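Local coordinates for Nrps/pks (Streptomyces albus, PDB 4OPF), which is a ketosynthase domain of the "AT-less" oxazolomycin synthase that probably holds and passes on acyl chains without elongating them, at residues E86-A98 / R417-R429. Sequence-based numbering, arbitrary orientation.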
ATOM      1  N   GLU A  86      -8.097  20.482   3.486  1.00 25.99           N
ATOM      2  CA  GLU A  86      -7.477  21.814   3.609  1.00 28.62           C
ATOM      3  C   GLU A  86      -6.008  21.742   3.329  1.00 26.34           C
ATOM      4  O   GLU A  86      -5.484  22.542   2.561  1.00 26.13           O
ATOM      5  CB  GLU A  86      -7.593  22.441   5.007  1.00 30.80           C
ATOM      6  CG  GLU A  86      -8.912  22.963   5.383  1.00 36.88           C
ATOM      7  CD  GLU A  86      -8.912  23.791   6.684  1.00 39.06           C
ATOM      8  OE1 GLU A  86      -7.854  23.983   7.360  1.00 40.97           O
ATOM      9  OE2 GLU A  86     -10.026  24.254   7.044  1.00 43.37           O
ATOM     10  N   GLU A  87      -5.330  20.853   4.013  1.00 25.43           N
ATOM     11  CA  GLU A  87      -3.874  20.830   3.859  1.00 27.14           C
ATOM     12  C   GLU A  87      -3.433  20.396   2.476  1.00 25.37           C
ATOM     13  O   GLU A  87      -2.383  20.812   2.024  1.00 25.14           O
ATOM     14  CB  GLU A  87      -3.223  19.951   4.882  1.00 28.60           C
ATOM     15  CG  GLU A  87      -3.307  20.545   6.257  1.00 34.12           C
ATOM     16  CD  GLU A  87      -2.556  21.887   6.369  1.00 36.64           C
ATOM     17  OE1 GLU A  87      -1.458  22.109   5.759  1.00 39.61           O
ATOM     18  OE2 GLU A  87      -3.100  22.724   7.078  1.00 38.48           O
ATOM     19  N   THR A  88      -4.190  19.521   1.815  1.00 24.06           N
ATOM     20  CA  THR A  88      -3.848  19.146   0.439  1.00 22.52           C
ATOM     21  C   THR A  88      -4.033  20.375  -0.449  1.00 22.82           C
ATOM     22  O   THR A  88      -3.158  20.652  -1.270  1.00 22.55           O
ATOM     23  CB  THR A  88      -4.666  17.955  -0.038  1.00 23.15           C
ATOM     24  OG1 THR A  88      -4.409  16.839   0.833  1.00 21.45           O
ATOM     25  CG2 THR A  88      -4.358  17.630  -1.501  1.00 23.15           C
ATOM     26  N   LEU A  89      -5.140  21.105  -0.295  1.00 22.38           N
ATOM     27  CA  LEU A  89      -5.303  22.346  -1.009  1.00 24.01           C
ATOM     28  C   LEU A  89      -4.104  23.278  -0.777  1.00 24.84           C
ATOM     29  O   LEU A  89      -3.594  23.859  -1.735  1.00 24.02           O
ATOM     30  CB  LEU A  89      -6.585  23.046  -0.638  1.00 26.12           C
ATOM     31  CG  LEU A  89      -6.792  24.416  -1.272  1.00 28.00           C
ATOM     32  CD1 LEU A  89      -6.867  24.358  -2.804  1.00 30.08           C
ATOM     33  CD2 LEU A  89      -8.031  25.011  -0.686  1.00 28.29           C
ATOM     34  N   PHE A  90      -3.658  23.406   0.467  1.00 23.99           N
ATOM     35  CA  PHE A  90      -2.555  24.283   0.753  1.00 25.58           C
ATOM     36  C   PHE A  90      -1.238  23.783   0.166  1.00 25.27           C
ATOM     37  O   PHE A  90      -0.372  24.586  -0.203  1.00 25.35           O
ATOM     38  CB  PHE A  90      -2.401  24.533   2.263  1.00 27.81           C
ATOM     39  CG  PHE A  90      -3.591  25.198   2.932  1.00 29.46           C
ATOM     40  CD1 PHE A  90      -4.521  25.922   2.233  1.00 31.60           C
ATOM     41  CD2 PHE A  90      -3.773  25.051   4.289  1.00 31.40           C
ATOM     42  CE1 PHE A  90      -5.621  26.500   2.870  1.00 33.81           C
ATOM     43  CE2 PHE A  90      -4.870  25.637   4.942  1.00 33.65           C
ATOM     44  CZ  PHE A  90      -5.785  26.361   4.229  1.00 33.22           C
ATOM     45  N   ALA A  91      -1.044  22.480   0.066  1.00 24.16           N
ATOM     46  CA  ALA A  91       0.163  21.977  -0.584  1.00 23.84           C
ATOM     47  C   ALA A  91       0.160  22.280  -2.066  1.00 24.80           C
ATOM     48  O   ALA A  91       1.192  22.615  -2.634  1.00 24.43           O
ATOM     49  CB  ALA A  91       0.322  20.495  -0.352  1.00 23.89           C
ATOM     50  N   PHE A  92      -0.993  22.200  -2.708  1.00 24.58           N
ATOM     51  CA  PHE A  92      -1.087  22.578  -4.120  1.00 26.23           C
ATOM     52  C   PHE A  92      -0.774  24.063  -4.319  1.00 27.56           C
ATOM     53  O   PHE A  92      -0.074  24.429  -5.265  1.00 28.15           O
ATOM     54  CB  PHE A  92      -2.477  22.298  -4.685  1.00 26.45           C
ATOM     55  CG  PHE A  92      -2.838  20.844  -4.762  1.00 27.08           C
ATOM     56  CD1 PHE A  92      -1.906  19.855  -4.756  1.00 29.39           C
ATOM     57  CD2 PHE A  92      -4.141  20.476  -4.836  1.00 30.67           C
ATOM     58  CE1 PHE A  92      -2.245  18.499  -4.851  1.00 29.77           C
ATOM     59  CE2 PHE A  92      -4.505  19.122  -4.979  1.00 32.84           C
ATOM     60  CZ  PHE A  92      -3.548  18.136  -4.985  1.00 30.31           C
ATOM     61  N   CYS A  93      -1.338  24.908  -3.459  1.00 27.70           N
ATOM     62  CA  CYS A  93      -0.971  26.337  -3.396  1.00 30.65           C
ATOM     63  C   CYS A  93       0.549  26.526  -3.295  1.00 30.08           C
ATOM     64  O   CYS A  93       1.137  27.302  -4.050  1.00 28.10           O
ATOM     65  CB  CYS A  93      -1.614  27.004  -2.190  1.00 31.17           C
ATOM     66  SG  CYS A  93      -3.413  27.103  -2.486  1.00 36.40           S
ATOM     67  N   ASP A  94       1.168  25.820  -2.375  1.00 28.40           N
ATOM     68  CA  ASP A  94       2.621  25.979  -2.171  1.00 30.78           C
ATOM     69  C   ASP A  94       3.406  25.599  -3.438  1.00 30.80           C
ATOM     70  O   ASP A  94       4.413  26.222  -3.746  1.00 29.83           O
ATOM     71  CB  ASP A  94       3.093  25.100  -1.021  1.00 31.46           C
ATOM     72  CG  ASP A  94       4.617  25.162  -0.810  1.00 31.63           C
ATOM     73  OD1 ASP A  94       5.091  26.228  -0.388  1.00 32.66           O
ATOM     74  OD2 ASP A  94       5.313  24.147  -1.066  1.00 30.03           O
ATOM     75  N   ALA A  95       2.948  24.563  -4.156  1.00 29.09           N
ATOM     76  CA  ALA A  95       3.576  24.093  -5.394  1.00 28.35           C
ATOM     77  C   ALA A  95       3.330  25.027  -6.568  1.00 30.67           C
ATOM     78  O   ALA A  95       3.970  24.901  -7.611  1.00 29.77           O
ATOM     79  CB  ALA A  95       3.054  22.706  -5.780  1.00 26.30           C
ATOM     80  N   GLY A  96       2.373  25.925  -6.409  1.00 31.68           N
ATOM     81  CA  GLY A  96       2.012  26.861  -7.436  1.00 32.03           C
ATOM     82  C   GLY A  96       0.984  26.335  -8.417  1.00 32.31           C
ATOM     83  O   GLY A  96       0.856  26.904  -9.495  1.00 32.97           O
ATOM     84  N   TYR A  97       0.206  25.317  -8.052  1.00 29.89           N
ATOM     85  CA  TYR A  97      -0.827  24.758  -8.957  1.00 32.11           C
ATOM     86  C   TYR A  97      -2.201  25.075  -8.379  1.00 33.21           C
ATOM     87  O   TYR A  97      -2.440  24.849  -7.193  1.00 34.50           O
ATOM     88  CB  TYR A  97      -0.713  23.224  -9.131  1.00 31.05           C
ATOM     89  CG  TYR A  97       0.435  22.801  -9.967  1.00 33.47           C
ATOM     90  CD1 TYR A  97       1.672  22.551  -9.398  1.00 36.19           C
ATOM     91  CD2 TYR A  97       0.307  22.693 -11.345  1.00 36.01           C
ATOM     92  CE1 TYR A  97       2.770  22.198 -10.184  1.00 37.88           C
ATOM     93  CE2 TYR A  97       1.380  22.321 -12.153  1.00 37.27           C
ATOM     94  CZ  TYR A  97       2.616  22.093 -11.576  1.00 39.06           C
ATOM     95  OH  TYR A  97       3.679  21.759 -12.365  1.00 39.87           O
ATOM     96  N   ALA A  98      -3.110  25.559  -9.201  1.00 33.54           N
ATOM     97  CA  ALA A  98      -4.520  25.674  -8.794  1.00 34.64           C
ATOM     98  C   ALA A  98      -5.135  24.273  -8.983  1.00 33.72           C
ATOM     99  O   ALA A  98      -4.679  23.507  -9.816  1.00 31.86           O
ATOM    100  CB  ALA A  98      -5.257  26.717  -9.666  1.00 34.39           C
ATOM    101  N   ARG A 417      11.352  28.316 -10.938  1.00 86.82           N
ATOM    102  CA  ARG A 417      10.405  29.439 -11.209  1.00 85.03           C
ATOM    103  C   ARG A 417       8.930  29.101 -11.629  1.00 79.79           C
ATOM    104  O   ARG A 417       8.510  29.312 -12.765  1.00 83.27           O
ATOM    105  CB  ARG A 417      11.028  30.382 -12.251  1.00 94.86           C
ATOM    106  CG  ARG A 417      11.506  29.694 -13.529  1.00102.50           C
ATOM    107  CD  ARG A 417      11.568  30.646 -14.729  1.00110.55           C
ATOM    108  NE  ARG A 417      12.615  30.278 -15.695  1.00111.74           N
ATOM    109  CZ  ARG A 417      12.747  30.778 -16.930  1.00112.81           C
ATOM    110  NH1 ARG A 417      13.751  30.365 -17.704  1.00111.27           N
ATOM    111  NH2 ARG A 417      11.892  31.678 -17.409  1.00106.60           N
ATOM    112  N   ARG A 418       8.194  28.514 -10.695  1.00 68.26           N
ATOM    113  CA  ARG A 418       6.748  28.574 -10.596  1.00 58.30           C
ATOM    114  C   ARG A 418       6.607  29.185  -9.205  1.00 52.90           C
ATOM    115  O   ARG A 418       7.386  28.890  -8.323  1.00 47.73           O
ATOM    116  CB  ARG A 418       6.136  27.174 -10.583  1.00 58.68           C
ATOM    117  CG  ARG A 418       4.699  27.076 -11.049  1.00 58.99           C
ATOM    118  CD  ARG A 418       4.222  25.639 -11.122  1.00 54.40           C
ATOM    119  NE  ARG A 418       3.664  25.288 -12.424  1.00 54.18           N
ATOM    120  CZ  ARG A 418       2.382  25.396 -12.803  1.00 57.62           C
ATOM    121  NH1 ARG A 418       2.041  25.015 -14.022  1.00 62.40           N
ATOM    122  NH2 ARG A 418       1.413  25.861 -12.013  1.00 56.50           N
ATOM    123  N   ALA A 419       5.646  30.059  -9.003  1.00 52.74           N
ATOM    124  CA  ALA A 419       5.554  30.784  -7.745  1.00 50.82           C
ATOM    125  C   ALA A 419       4.426  30.180  -6.930  1.00 45.28           C
ATOM    126  O   ALA A 419       3.415  29.801  -7.490  1.00 41.89           O
ATOM    127  CB  ALA A 419       5.240  32.249  -8.030  1.00 54.52           C
ATOM    128  N   PRO A 420       4.567  30.163  -5.606  1.00 43.38           N
ATOM    129  CA  PRO A 420       3.455  29.724  -4.781  1.00 42.31           C
ATOM    130  C   PRO A 420       2.192  30.577  -4.959  1.00 43.04           C
ATOM    131  O   PRO A 420       2.299  31.762  -5.167  1.00 45.42           O
ATOM    132  CB  PRO A 420       4.004  29.837  -3.355  1.00 43.56           C
ATOM    133  CG  PRO A 420       5.148  30.817  -3.421  1.00 45.02           C
ATOM    134  CD  PRO A 420       5.648  30.811  -4.830  1.00 45.49           C
ATOM    135  N   LEU A 421       1.010  29.979  -4.916  1.00 41.86           N
ATOM    136  CA  LEU A 421      -0.212  30.758  -4.908  1.00 42.71           C
ATOM    137  C   LEU A 421      -0.509  31.105  -3.468  1.00 42.44           C
ATOM    138  O   LEU A 421      -0.163  30.353  -2.560  1.00 41.80           O
ATOM    139  CB  LEU A 421      -1.366  29.963  -5.521  1.00 41.32           C
ATOM    140  CG  LEU A 421      -1.062  29.442  -6.916  1.00 44.69           C
ATOM    141  CD1 LEU A 421      -2.201  28.605  -7.480  1.00 43.76           C
ATOM    142  CD2 LEU A 421      -0.827  30.610  -7.852  1.00 46.88           C
ATOM    143  N   ASP A 422      -1.168  32.238  -3.252  1.00 45.74           N
ATOM    144  CA  ASP A 422      -1.832  32.506  -1.970  1.00 49.67           C
ATOM    145  C   ASP A 422      -2.870  31.412  -1.566  1.00 46.98           C
ATOM    146  O   ASP A 422      -3.653  30.940  -2.398  1.00 43.59           O
ATOM    147  CB  ASP A 422      -2.610  33.841  -2.045  1.00 54.38           C
ATOM    148  CG  ASP A 422      -1.698  35.083  -2.039  1.00 60.57           C
ATOM    149  OD1 ASP A 422      -0.563  35.045  -1.486  1.00 60.15           O
ATOM    150  OD2 ASP A 422      -2.158  36.114  -2.587  1.00 69.91           O
ATOM    151  N   ARG A 423      -2.888  31.064  -0.284  1.00 45.98           N
ATOM    152  CA  ARG A 423      -3.923  30.206   0.261  1.00 48.38           C
ATOM    153  C   ARG A 423      -5.251  30.935   0.182  1.00 49.42           C
ATOM    154  O   ARG A 423      -5.327  32.059   0.554  1.00 52.60           O
ATOM    155  CB  ARG A 423      -3.631  29.923   1.719  1.00 46.92           C
ATOM    156  CG  ARG A 423      -2.440  29.043   1.962  1.00 48.90           C
ATOM    157  CD  ARG A 423      -2.102  29.077   3.446  1.00 52.65           C
ATOM    158  NE  ARG A 423      -1.289  27.937   3.758  1.00 55.83           N
ATOM    159  CZ  ARG A 423      -1.265  27.279   4.916  1.00 57.65           C
ATOM    160  NH1 ARG A 423      -2.057  27.661   5.949  1.00 53.29           N
ATOM    161  NH2 ARG A 423      -0.435  26.209   5.025  1.00 49.94           N
ATOM    162  N   PRO A 424      -6.301  30.309  -0.307  1.00 52.74           N
ATOM    163  CA  PRO A 424      -7.576  31.036  -0.182  1.00 54.60           C
ATOM    164  C   PRO A 424      -7.968  31.278   1.267  1.00 57.68           C
ATOM    165  O   PRO A 424      -7.544  30.537   2.159  1.00 55.84           O
ATOM    166  CB  PRO A 424      -8.582  30.104  -0.834  1.00 54.23           C
ATOM    167  CG  PRO A 424      -7.979  28.760  -0.705  1.00 56.64           C
ATOM    168  CD  PRO A 424      -6.484  28.933  -0.792  1.00 53.84           C
ATOM    169  N   ARG A 425      -8.726  32.339   1.509  1.00 64.32           N
ATOM    170  CA  ARG A 425      -9.247  32.614   2.852  1.00 75.18           C
ATOM    171  C   ARG A 425     -10.476  31.736   3.063  1.00 73.69           C
ATOM    172  O   ARG A 425     -11.508  31.937   2.423  1.00 75.95           O
ATOM    173  CB  ARG A 425      -9.661  34.085   3.020  1.00 85.73           C
ATOM    174  CG  ARG A 425      -8.550  35.111   2.811  1.00 95.77           C
ATOM    175  CD  ARG A 425      -9.132  36.508   2.565  1.00108.19           C
ATOM    176  NE  ARG A 425      -8.340  37.273   1.593  1.00111.68           N
ATOM    177  CZ  ARG A 425      -7.772  38.462   1.807  1.00112.32           C
ATOM    178  NH1 ARG A 425      -7.077  39.027   0.827  1.00111.49           N
ATOM    179  NH2 ARG A 425      -7.892  39.098   2.974  1.00109.58           N
ATOM    180  N   LEU A 426     -10.357  30.762   3.956  1.00 68.85           N
ATOM    181  CA  LEU A 426     -11.454  29.863   4.261  1.00 62.73           C
ATOM    182  C   LEU A 426     -12.298  30.458   5.398  1.00 64.65           C
ATOM    183  O   LEU A 426     -11.783  31.098   6.285  1.00 67.77           O
ATOM    184  CB  LEU A 426     -10.891  28.505   4.649  1.00 56.93           C
ATOM    185  CG  LEU A 426     -10.074  27.771   3.600  1.00 52.15           C
ATOM    186  CD1 LEU A 426      -9.639  26.445   4.174  1.00 51.08           C
ATOM    187  CD2 LEU A 426     -10.871  27.540   2.328  1.00 51.47           C
ATOM    188  N   ALA A 427     -13.603  30.265   5.351  1.00 69.35           N
ATOM    189  CA  ALA A 427     -14.490  30.832   6.373  1.00 73.34           C
ATOM    190  C   ALA A 427     -14.868  29.738   7.357  1.00 72.35           C
ATOM    191  O   ALA A 427     -15.873  29.052   7.153  1.00 67.93           O
ATOM    192  CB  ALA A 427     -15.742  31.437   5.739  1.00 71.90           C
ATOM    193  N   ARG A 428     -14.072  29.592   8.419  1.00 69.29           N
ATOM    194  CA  ARG A 428     -14.216  28.478   9.355  1.00 72.80           C
ATOM    195  C   ARG A 428     -15.275  28.576  10.459  1.00 76.66           C
ATOM    196  O   ARG A 428     -15.407  29.600  11.129  1.00 74.93           O
ATOM    197  CB  ARG A 428     -12.883  28.216  10.017  1.00 78.44           C
ATOM    198  CG  ARG A 428     -11.934  27.484   9.087  1.00 78.32           C
ATOM    199  CD  ARG A 428     -10.565  28.114   9.159  1.00 76.18           C
ATOM    200  NE  ARG A 428      -9.569  27.189   8.655  1.00 72.20           N
ATOM    201  CZ  ARG A 428      -8.453  27.558   8.046  1.00 71.58           C
ATOM    202  NH1 ARG A 428      -8.200  28.840   7.826  1.00 75.27           N
ATOM    203  NH2 ARG A 428      -7.591  26.640   7.640  1.00 66.59           N
ATOM    204  N   ARG A 429     -15.979  27.463  10.662  1.00 74.72           N
ATOM    205  CA  ARG A 429     -16.955  27.318  11.733  1.00 77.43           C
ATOM    206  C   ARG A 429     -16.932  25.868  12.238  1.00 77.29           C
ATOM    207  O   ARG A 429     -16.451  24.963  11.521  1.00 64.28           O
ATOM    208  CB  ARG A 429     -18.343  27.715  11.227  1.00 82.95           C
ATOM    209  CG  ARG A 429     -18.561  27.357   9.763  1.00 83.24           C
ATOM    210  CD  ARG A 429     -19.964  27.690   9.280  1.00 89.15           C
ATOM    211  NE  ARG A 429     -20.203  27.047   7.990  1.00 89.58           N
ATOM    212  CZ  ARG A 429     -21.388  26.923   7.399  1.00 95.22           C
ATOM    213  NH1 ARG A 429     -21.477  26.301   6.217  1.00 96.76           N
ATOM    214  NH2 ARG A 429     -22.484  27.418   7.963  1.00 99.56           N
TER
HETATM  215  O   HOH W   1      -1.187  25.108   7.362  1.00 43.96           O
HETATM  216  O   HOH W   2       0.450  26.804   1.269  1.00 35.92           O
HETATM  217  O   HOH W   3       2.137  29.401 -10.157  1.00 54.36           O
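Arg423 lays its guanidinium flat on the Phe90 ring, the planes 20° apart, with CZ 3.4 Å from Phe90 CD2. Arginine supplies both a flat cation and an extended apolar stem, whose CD makes a CH-pi contact over the ring. Two waters in the guanidinium plane help to orient it: one accepts from NH2 and lies beside Glu87 OE2, the other bridges NE and Phe90 O; Ser15 and Arg17 hold Glu87. At the same ring's edge, Arg428 NH2 forms a salt bridge with Glu86 OE1 (2.7 Å) from above the carboxylate plane; Arg17 shares that oxygen. In this thiolase-fold ketosynthase, an extended C-terminal segment after strand 401-408 runs along helix 79-95. Pro424 CG meets Leu89 CD2 tip to tip (3.7 Å), and small Cys93 lets the segment lie close. The helix ends in a Schellman motif at Gly96; glycine tolerates the positive phi and lets its CA approach Ala419 O to 3.3 Å. Cys93 O accepts from Gly96 N and, on the opposite face of its plane, from Leu421 N (2.8 Å). Arg418 bends at chi3 (-126°), setting its guanidinium over Tyr97, whose OH bonds to Asp243, while NH2 donates to Gly96 O (2.8 Å) and forms a salt bridge with Glu101.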